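Local coordinates for protein S-adenosylmethionine:tRNA ribosyltransferase-isomerase (Thermotoga maritima, PDB 1VKY) that probably transfers and isomerises the ribose moiety of S-adenosylmethionine to the 7-aminomethyl group of 7-deazaguanine in tRNA, yielding epoxyqueuosine, at residues N254-V259 and R265-I270; V259-V264 and M312-F317; D321-A326 and D342-L347. All coordinates share one frame; numbering follows the deposited sequence.

Contact 1: residues N254-V259 and R265-I270; sequences NRIVAV and RTLETI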
loop_
_atom_site.group_PDB
_atom_site.type_symbol
_atom_site.label_atom_id
_atom_site.label_comp_id
_atom_site.label_asym_id
_atom_site.label_seq_id
_atom_site.Cartn_x
_atom_site.Cartn_y
_atom_site.Cartn_z
ATOM N N ASN B 254 -18.556 21.717 21.990
ATOM C CA ASN B 254 -17.240 21.356 21.348
ATOM C C ASN B 254 -17.425 20.781 19.941
ATOM O O ASN B 254 -18.551 20.611 19.489
ATOM C CB ASN B 254 -16.478 20.338 22.190
ATOM C CG ASN B 254 -15.951 20.923 23.474
ATOM O OD1 ASN B 254 -16.359 20.518 24.535
ATOM N ND2 ASN B 254 -15.036 21.855 23.374
ATOM N N ARG B 255 -16.322 20.449 19.273
ATOM C CA ARG B 255 -16.396 19.960 17.896
ATOM C C ARG B 255 -16.364 18.442 17.773
ATOM O O ARG B 255 -15.592 17.774 18.461
ATOM C CB ARG B 255 -15.269 20.530 17.092
ATOM C CG ARG B 255 -15.508 21.999 16.754
ATOM C CD ARG B 255 -14.323 22.654 16.193
ATOM N NE ARG B 255 -13.186 22.475 17.091
ATOM C CZ ARG B 255 -12.037 23.104 16.948
ATOM N NH1 ARG B 255 -11.898 23.958 15.954
ATOM N NH2 ARG B 255 -11.037 22.877 17.798
ATOM N N ILE B 256 -17.199 17.937 16.869
ATOM C CA ILE B 256 -17.104 16.575 16.347
ATOM C C ILE B 256 -16.191 16.589 15.105
ATOM O O ILE B 256 -16.481 17.208 14.069
ATOM C CB ILE B 256 -18.489 16.028 16.016
ATOM C CG1 ILE B 256 -19.346 15.952 17.282
ATOM C CG2 ILE B 256 -18.408 14.640 15.342
ATOM C CD1 ILE B 256 -20.805 15.864 16.957
ATOM N N VAL B 257 -15.041 15.959 15.266
ATOM C CA VAL B 257 -14.030 15.904 14.277
ATOM C C VAL B 257 -14.041 14.504 13.694
ATOM O O VAL B 257 -13.616 13.547 14.341
ATOM C CB VAL B 257 -12.622 16.256 14.866
ATOM C CG1 VAL B 257 -11.576 16.353 13.743
ATOM C CG2 VAL B 257 -12.649 17.584 15.665
ATOM N N ALA B 258 -14.481 14.381 12.447
ATOM C CA ALA B 258 -14.480 13.078 11.793
ATOM C C ALA B 258 -13.100 12.783 11.271
ATOM O O ALA B 258 -12.457 13.639 10.684
ATOM C CB ALA B 258 -15.487 13.024 10.678
ATOM N N VAL B 259 -12.653 11.543 11.469
ATOM C CA VAL B 259 -11.380 11.107 10.894
ATOM C C VAL B 259 -11.682 10.156 9.753
ATOM O O VAL B 259 -12.100 9.009 9.997
ATOM C CB VAL B 259 -10.487 10.435 11.944
ATOM C CG1 VAL B 259 -9.178 9.969 11.268
ATOM C CG2 VAL B 259 -10.215 11.402 13.082
ATOM N N ARG B 265 -19.542 9.839 6.066
ATOM C CA ARG B 265 -20.746 9.273 5.453
ATOM C C ARG B 265 -21.593 8.588 6.476
ATOM O O ARG B 265 -22.809 8.715 6.448
ATOM C CB ARG B 265 -20.394 8.306 4.300
ATOM C CG ARG B 265 -19.559 8.936 3.169
ATOM C CD ARG B 265 -19.245 7.974 1.918
ATOM N NE ARG B 265 -19.661 6.619 2.258
ATOM C CZ ARG B 265 -18.869 5.599 2.545
ATOM N NH1 ARG B 265 -17.550 5.708 2.469
ATOM N NH2 ARG B 265 -19.424 4.435 2.907
ATOM N N THR B 266 -20.987 7.905 7.444
ATOM C CA THR B 266 -21.774 7.261 8.500
ATOM C C THR B 266 -22.494 8.252 9.374
ATOM O O THR B 266 -23.687 8.119 9.624
ATOM C CB THR B 266 -20.847 6.329 9.365
ATOM O OG1 THR B 266 -20.502 5.177 8.562
ATOM C CG2 THR B 266 -21.627 5.764 10.578
ATOM N N LEU B 267 -21.779 9.262 9.851
ATOM C CA LEU B 267 -22.388 10.261 10.696
ATOM C C LEU B 267 -23.471 11.119 10.014
ATOM O O LEU B 267 -24.509 11.433 10.635
ATOM C CB LEU B 267 -21.312 11.155 11.288
ATOM C CG LEU B 267 -20.324 10.497 12.283
ATOM C CD1 LEU B 267 -19.294 11.593 12.602
ATOM C CD2 LEU B 267 -20.981 9.957 13.534
ATOM N N GLU B 268 -23.227 11.529 8.768
ATOM C CA GLU B 268 -24.248 12.304 8.032
ATOM C C GLU B 268 -25.469 11.472 7.625
ATOM O O GLU B 268 -26.593 11.986 7.500
ATOM C CB GLU B 268 -23.612 13.018 6.833
ATOM C CG GLU B 268 -22.622 14.090 7.250
ATOM C CD GLU B 268 -23.209 15.172 8.156
ATOM O OE1 GLU B 268 -24.329 15.656 7.862
ATOM O OE2 GLU B 268 -22.565 15.561 9.154
ATOM N N THR B 269 -25.286 10.171 7.477
ATOM C CA THR B 269 -26.390 9.252 7.322
ATOM C C THR B 269 -27.269 9.185 8.591
ATOM O O THR B 269 -28.513 9.353 8.525
ATOM C CB THR B 269 -25.833 7.870 6.967
ATOM O OG1 THR B 269 -25.184 7.919 5.695
ATOM C CG2 THR B 269 -26.945 6.835 6.858
ATOM N N ILE B 270 -26.664 8.962 9.758
ATOM C CA ILE B 270 -27.494 8.862 10.980
ATOM C C ILE B 270 -28.092 10.191 11.411
ATOM O O ILE B 270 -29.131 10.212 12.076
ATOM C CB ILE B 270 -26.754 8.192 12.205
ATOM C CG1 ILE B 270 -25.674 9.113 12.773
ATOM C CG2 ILE B 270 -26.215 6.860 11.806
ATOM C CD1 ILE B 270 -25.189 8.738 14.098
#
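Ile256, Ala258 and Leu267 form a small, buried, wholly apolar contact between strand 256-259 of the mixed sheet and helix 261-270, which follows it directly and folds back over it. On the strand, Ile256 and Ala258 point their side chains toward the helix, whereas Val257 between them points away. The helix answers with one residue. Leu267 reaches across with its CD1 methyl, which lies 4.2 Å from Ile256 CG2 and 4.5 Å from Ala258 CB, so a single branch bridges the two strand positions. Two torsions bring it there: Leu267 CG stands anti to its carbonyl carbon (chi1 -66°), and CD1 then continues the chain outward, anti to CA. The Ile256 and Leu267 side chains cross obliquely, and Leu246 of helix 240-252 packs against both.

Polar groups act within the helix and tie it to the chain beyond. Thr269 OG1 donates to Arg265 O one turn back at 2.6 Å, with a C=O...O angle of 151°. The same oxygen also takes the backbone bond from Thr269 N, and the two donors approach it from opposite faces of the carbonyl plane. Glu268 forms a salt bridge with Arg272, and its carboxylate accepts backbone N-H groups from Lys294, Leu295 and Val296, tying the helix to the chain that leads into strand 298-302. Strand 256-259 runs parallel to both its neighbours, 67-75 and 298-302. The arrangement is that of a beta-alpha unit, in which the helix after a parallel strand packs on one face of the sheet.

Contact 2: residues V259-V264 and M312-F317; sequences VGTTTV and MLVAAF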
loop_
_atom_site.group_PDB
_atom_site.type_symbol
_atom_site.label_atom_id
_atom_site.label_comp_id
_atom_site.label_asym_id
_atom_site.label_seq_id
_atom_site.Cartn_x
_atom_site.Cartn_y
_atom_site.Cartn_z
ATOM N N VAL B 259 -12.653 11.543 11.469
ATOM C CA VAL B 259 -11.380 11.107 10.894
ATOM C C VAL B 259 -11.682 10.156 9.753
ATOM O O VAL B 259 -12.100 9.009 9.997
ATOM C CB VAL B 259 -10.487 10.435 11.944
ATOM C CG1 VAL B 259 -9.178 9.969 11.268
ATOM C CG2 VAL B 259 -10.215 11.402 13.082
ATOM N N GLY B 260 -11.558 10.673 8.532
ATOM C CA GLY B 260 -11.826 9.900 7.306
ATOM C C GLY B 260 -13.219 10.067 6.743
ATOM O O GLY B 260 -14.152 10.306 7.476
ATOM N N THR B 261 -13.346 9.958 5.423
ATOM C CA THR B 261 -14.597 10.129 4.690
ATOM C C THR B 261 -15.615 9.049 4.988
ATOM O O THR B 261 -16.848 9.307 4.955
ATOM C CB THR B 261 -14.354 10.137 3.171
ATOM O OG1 THR B 261 -13.629 8.960 2.794
ATOM C CG2 THR B 261 -13.449 11.290 2.752
ATOM N N THR B 262 -15.140 7.858 5.348
ATOM C CA THR B 262 -16.097 6.804 5.802
ATOM C C THR B 262 -16.841 7.256 7.057
ATOM O O THR B 262 -18.059 7.144 7.147
ATOM C CB THR B 262 -15.383 5.491 6.076
ATOM O OG1 THR B 262 -14.813 5.027 4.852
ATOM C CG2 THR B 262 -16.386 4.378 6.476
ATOM N N THR B 263 -16.110 7.758 8.045
ATOM C CA THR B 263 -16.748 8.318 9.229
ATOM C C THR B 263 -17.785 9.395 8.872
ATOM O O THR B 263 -18.893 9.415 9.420
ATOM C CB THR B 263 -15.681 8.917 10.140
ATOM O OG1 THR B 263 -14.784 7.890 10.596
ATOM C CG2 THR B 263 -16.316 9.471 11.408
ATOM N N VAL B 264 -17.413 10.301 7.967
ATOM C CA VAL B 264 -18.358 11.365 7.533
ATOM C C VAL B 264 -19.633 10.802 6.987
ATOM O O VAL B 264 -20.691 11.248 7.359
ATOM C CB VAL B 264 -17.726 12.262 6.467
ATOM C CG1 VAL B 264 -18.754 13.253 5.894
ATOM C CG2 VAL B 264 -16.543 13.006 7.042
ATOM N N MET B 312 -15.057 14.874 -4.331
ATOM C CA MET B 312 -16.362 15.551 -4.354
ATOM C C MET B 312 -16.931 15.736 -2.924
ATOM O O MET B 312 -17.496 16.775 -2.602
ATOM C CB MET B 312 -17.370 14.789 -5.208
ATOM C CG MET B 312 -17.010 14.701 -6.704
ATOM S SD MET B 312 -18.060 13.458 -7.485
ATOM C CE MET B 312 -17.216 13.402 -9.084
ATOM N N LEU B 313 -16.756 14.737 -2.064
ATOM C CA LEU B 313 -17.232 14.849 -0.672
ATOM C C LEU B 313 -16.460 15.941 0.066
ATOM O O LEU B 313 -17.042 16.764 0.739
ATOM C CB LEU B 313 -17.056 13.511 0.028
ATOM C CG LEU B 313 -17.473 13.304 1.489
ATOM C CD1 LEU B 313 -17.666 11.796 1.761
ATOM C CD2 LEU B 313 -16.465 13.883 2.447
ATOM N N VAL B 314 -15.136 15.931 -0.021
ATOM C CA VAL B 314 -14.341 16.943 0.652
ATOM C C VAL B 314 -14.631 18.351 0.107
ATOM O O VAL B 314 -14.675 19.333 0.855
ATOM C CB VAL B 314 -12.825 16.611 0.576
ATOM C CG1 VAL B 314 -12.038 17.677 1.196
ATOM C CG2 VAL B 314 -12.564 15.301 1.305
ATOM N N ALA B 315 -14.868 18.459 -1.191
ATOM C CA ALA B 315 -15.269 19.732 -1.782
ATOM C C ALA B 315 -16.592 20.221 -1.177
ATOM O O ALA B 315 -16.755 21.409 -0.887
ATOM C CB ALA B 315 -15.400 19.561 -3.318
ATOM N N ALA B 316 -17.527 19.307 -0.932
ATOM C CA ALA B 316 -18.773 19.709 -0.307
ATOM C C ALA B 316 -18.438 20.236 1.087
ATOM O O ALA B 316 -19.069 21.168 1.566
ATOM C CB ALA B 316 -19.742 18.565 -0.225
ATOM N N PHE B 317 -17.470 19.623 1.761
ATOM C CA PHE B 317 -17.206 19.989 3.169
ATOM C C PHE B 317 -16.502 21.352 3.295
ATOM O O PHE B 317 -16.835 22.162 4.146
ATOM C CB PHE B 317 -16.363 18.915 3.853
ATOM C CG PHE B 317 -16.257 19.125 5.317
ATOM C CD1 PHE B 317 -17.331 18.809 6.150
ATOM C CD2 PHE B 317 -15.131 19.694 5.876
ATOM C CE1 PHE B 317 -17.268 19.057 7.523
ATOM C CE2 PHE B 317 -15.070 19.937 7.287
ATOM C CZ PHE B 317 -16.152 19.600 8.074
#
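Thr261 and Val264 meet Leu313 mainly through aliphatic atoms; the one aromatic ring of the two segments, Phe317, is engaged elsewhere, edge-to-face with Phe293 and in a cation-pi contact with Arg45. The motif is a helix-helix packing above a sheet: helices 261-270 and 309-318 both rest on Leu299 and Thr301 of strand 298-302. Leu313 fills the seam. With CG anti to the backbone N (chi1 -179°), its two methyls divide the work: CD1 lies 4.0 Å from Thr261 CB, while CD2 approaches Thr261 CG2 at 4.0 Å and Val264 CG1 at 4.2 Å. An alanine in place of Leu313 would remove both methyls and probably open a gap between the helices, leaving Thr261 CG2 and Val264 CG1 without their partner. Val314 adds a looser touch, its CG2 4.4 Å from Thr261 CG2. Thr261 thus turns its methyl to the neighbouring helix, while its OG1 is hydrogen-bonded to a bound unidentified molecule. Gly260 is the N-cap; its backbone angles would push a CB into the carbonyl oxygen before it. That oxygen, Val259 O, accepts a 3.0 Å bond from Thr263 OG1, which sits above the carbonyl plane, 46° out of it.

Contact 3: residues D321-A326 and D342-L347; sequences DFVMEA and DAMLIL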
loop_
_atom_site.group_PDB
_atom_site.type_symbol
_atom_site.label_atom_id
_atom_site.label_comp_id
_atom_site.label_asym_id
_atom_site.label_seq_id
_atom_site.Cartn_x
_atom_site.Cartn_y
_atom_site.Cartn_z
ATOM N N ASP B 321 -14.409 25.678 -4.664
ATOM C CA ASP B 321 -13.294 26.496 -5.146
ATOM C C ASP B 321 -12.133 26.510 -4.135
ATOM O O ASP B 321 -10.971 26.497 -4.507
ATOM C CB ASP B 321 -13.748 27.915 -5.438
ATOM C CG ASP B 321 -14.776 27.988 -6.566
ATOM O OD1 ASP B 321 -14.852 27.056 -7.411
ATOM O OD2 ASP B 321 -15.551 28.962 -6.678
ATOM N N PHE B 322 -12.456 26.527 -2.851
ATOM C CA PHE B 322 -11.417 26.561 -1.815
ATOM C C PHE B 322 -10.641 25.246 -1.837
ATOM O O PHE B 322 -9.427 25.243 -1.777
ATOM C CB PHE B 322 -12.111 26.801 -0.476
ATOM C CG PHE B 322 -11.183 26.980 0.716
ATOM C CD1 PHE B 322 -10.010 27.709 0.628
ATOM C CD2 PHE B 322 -11.536 26.473 1.957
ATOM C CE1 PHE B 322 -9.199 27.899 1.751
ATOM C CE2 PHE B 322 -10.706 26.656 3.064
ATOM C CZ PHE B 322 -9.539 27.360 2.941
ATOM N N VAL B 323 -11.325 24.096 -1.913
ATOM C CA VAL B 323 -10.598 22.844 -1.868
ATOM C C VAL B 323 -9.758 22.676 -3.129
ATOM O O VAL B 323 -8.624 22.158 -3.086
ATOM C CB VAL B 323 -11.523 21.608 -1.607
ATOM C CG1 VAL B 323 -12.051 21.009 -2.889
ATOM C CG2 VAL B 323 -10.722 20.541 -0.885
ATOM N N MET B 324 -10.279 23.133 -4.266
ATOM C CA MET B 324 -9.482 23.049 -5.523
ATOM C C MET B 324 -8.242 23.939 -5.486
ATOM O O MET B 324 -7.223 23.545 -5.953
ATOM C CB MET B 324 -10.367 23.326 -6.745
ATOM C CG MET B 324 -11.507 22.289 -6.874
ATOM S SD MET B 324 -11.045 20.503 -7.027
ATOM C CE MET B 324 -9.935 20.026 -5.746
ATOM N N GLU B 325 -8.349 25.129 -4.892
ATOM C CA GLU B 325 -7.192 26.002 -4.638
ATOM C C GLU B 325 -6.175 25.273 -3.729
ATOM O O GLU B 325 -4.985 25.204 -4.016
ATOM C CB GLU B 325 -7.722 27.319 -4.022
ATOM C CG GLU B 325 -6.713 28.236 -3.354
ATOM C CD GLU B 325 -7.323 29.581 -2.914
ATOM O OE1 GLU B 325 -8.396 29.605 -2.225
ATOM N N ALA B 326 -6.660 24.654 -2.661
ATOM C CA ALA B 326 -5.797 23.887 -1.738
ATOM C C ALA B 326 -5.066 22.735 -2.444
ATOM O O ALA B 326 -3.890 22.460 -2.178
ATOM C CB ALA B 326 -6.627 23.349 -0.567
ATOM N N ASP B 342 -0.008 12.334 2.441
ATOM C CA ASP B 342 -0.130 13.308 3.483
ATOM C C ASP B 342 -1.625 13.482 3.870
ATOM O O ASP B 342 -2.506 12.795 3.333
ATOM C CB ASP B 342 0.485 14.630 3.016
ATOM C CG ASP B 342 1.972 14.522 2.835
ATOM O OD1 ASP B 342 2.617 13.921 3.709
ATOM O OD2 ASP B 342 2.558 15.015 1.862
ATOM N N ALA B 343 -1.877 14.385 4.804
ATOM C CA ALA B 343 -3.226 14.645 5.313
ATOM C C ALA B 343 -3.658 16.118 5.205
ATOM O O ALA B 343 -2.838 17.022 5.090
ATOM C CB ALA B 343 -3.321 14.232 6.729
ATOM N N MET B 344 -4.979 16.307 5.274
ATOM C CA MET B 344 -5.653 17.614 5.318
ATOM C C MET B 344 -6.587 17.636 6.540
ATOM O O MET B 344 -7.292 16.642 6.800
ATOM C CB MET B 344 -6.471 17.769 4.040
ATOM C CG MET B 344 -7.278 19.017 3.941
ATOM S SD MET B 344 -8.147 19.086 2.365
ATOM C CE MET B 344 -6.846 19.744 1.262
ATOM N N LEU B 345 -6.534 18.739 7.293
ATOM C CA LEU B 345 -7.502 19.093 8.352
ATOM C C LEU B 345 -8.312 20.282 7.856
ATOM O O LEU B 345 -7.745 21.342 7.520
ATOM C CB LEU B 345 -6.794 19.515 9.644
ATOM C CG LEU B 345 -7.630 20.068 10.804
ATOM C CD1 LEU B 345 -8.693 19.077 11.275
ATOM C CD2 LEU B 345 -6.751 20.514 11.976
ATOM N N ILE B 346 -9.622 20.088 7.784
ATOM C CA ILE B 346 -10.541 21.125 7.418
ATOM C C ILE B 346 -11.328 21.491 8.644
ATOM O O ILE B 346 -12.029 20.649 9.189
ATOM C CB ILE B 346 -11.471 20.691 6.314
ATOM C CG1 ILE B 346 -10.665 20.175 5.120
ATOM C CG2 ILE B 346 -12.344 21.909 5.898
ATOM C CD1 ILE B 346 -11.320 19.145 4.376
ATOM N N LEU B 347 -11.170 22.751 9.067
ATOM C CA LEU B 347 -11.891 23.338 10.237
ATOM C C LEU B 347 -13.029 24.286 9.800
ATOM O O LEU B 347 -14.083 24.350 10.455
ATOM C CB LEU B 347 -10.920 24.160 11.063
ATOM C CG LEU B 347 -9.788 23.355 11.701
ATOM C CD1 LEU B 347 -8.751 24.268 12.223
ATOM C CD2 LEU B 347 -10.342 22.473 12.803
ATOM O OXT LEU B 347 -12.943 25.005 8.788
#
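Met344 touches Val323 and Ala326 with the end of its side chain, joining strand 343-346 of the mixed sheet to helix 320-332 lying on its face. This is alpha/beta layer packing, in which the helix is followed by a loop that returns the chain to the strand beneath it. From CB, which points toward the helix but touches neither Val323 nor Ala326, the Met344 chain runs out fully extended: CG is anti to the backbone N (chi1 177°), and SD continues the same line. CG passes alongside its neighbour two residues on, 3.8 Å from Ile346 CG1. SD comes next and has a partner in each segment, Ile346 CD1 at 3.8 Å and Val323 CG2 at 4.4 Å. At chi3 (-83°) the chain bends, and this turn delivers CE to Ala326 CB at 4.0 Å. The small alanine side chain lets the methyl settle close to the helix surface, one turn beyond Val323.

Phe303 packs against Met344 as well, and Ile346 points toward the helix but leans on Val314 and Phe317 of helix 309-318. Ala326 and Phe322 spread the helix over strands 39-44 and 49-54, touching Leu43 and Ile50. The Phe322 ring has Glu325 OE1 at its edge, in plane, though that carboxylate is only partly modelled. At the chain's end, the terminal carboxylate of Leu347 forms a salt bridge with Arg45, OXT meeting NE.

Overall arrangement
The three contacts line one face of the mixed sheet. Contacts 1 and 2 share Val259 and helix 261-270, and their centres are about 9 Å apart; Ala258 CB also packs 3.8 Å from Val264 CG2. Contact 3 follows about 11 Å from contact 2, helices 309-318 and 320-332 being consecutive. Here Ile346 CD1 lies 3.6 Å from Val314 CG1, and Ala315 CA is 3.6 Å from Val323 CG1. Contacts 1 and 3, with centres about 18 Å apart, meet directly where Arg255 NH1 packs 3.8 Å from Leu347 CD2. The unidentified ligand about 3 Å from the Thr261 side chain, probably from the crystallisation liquor, may mark a pocket beside contact 2.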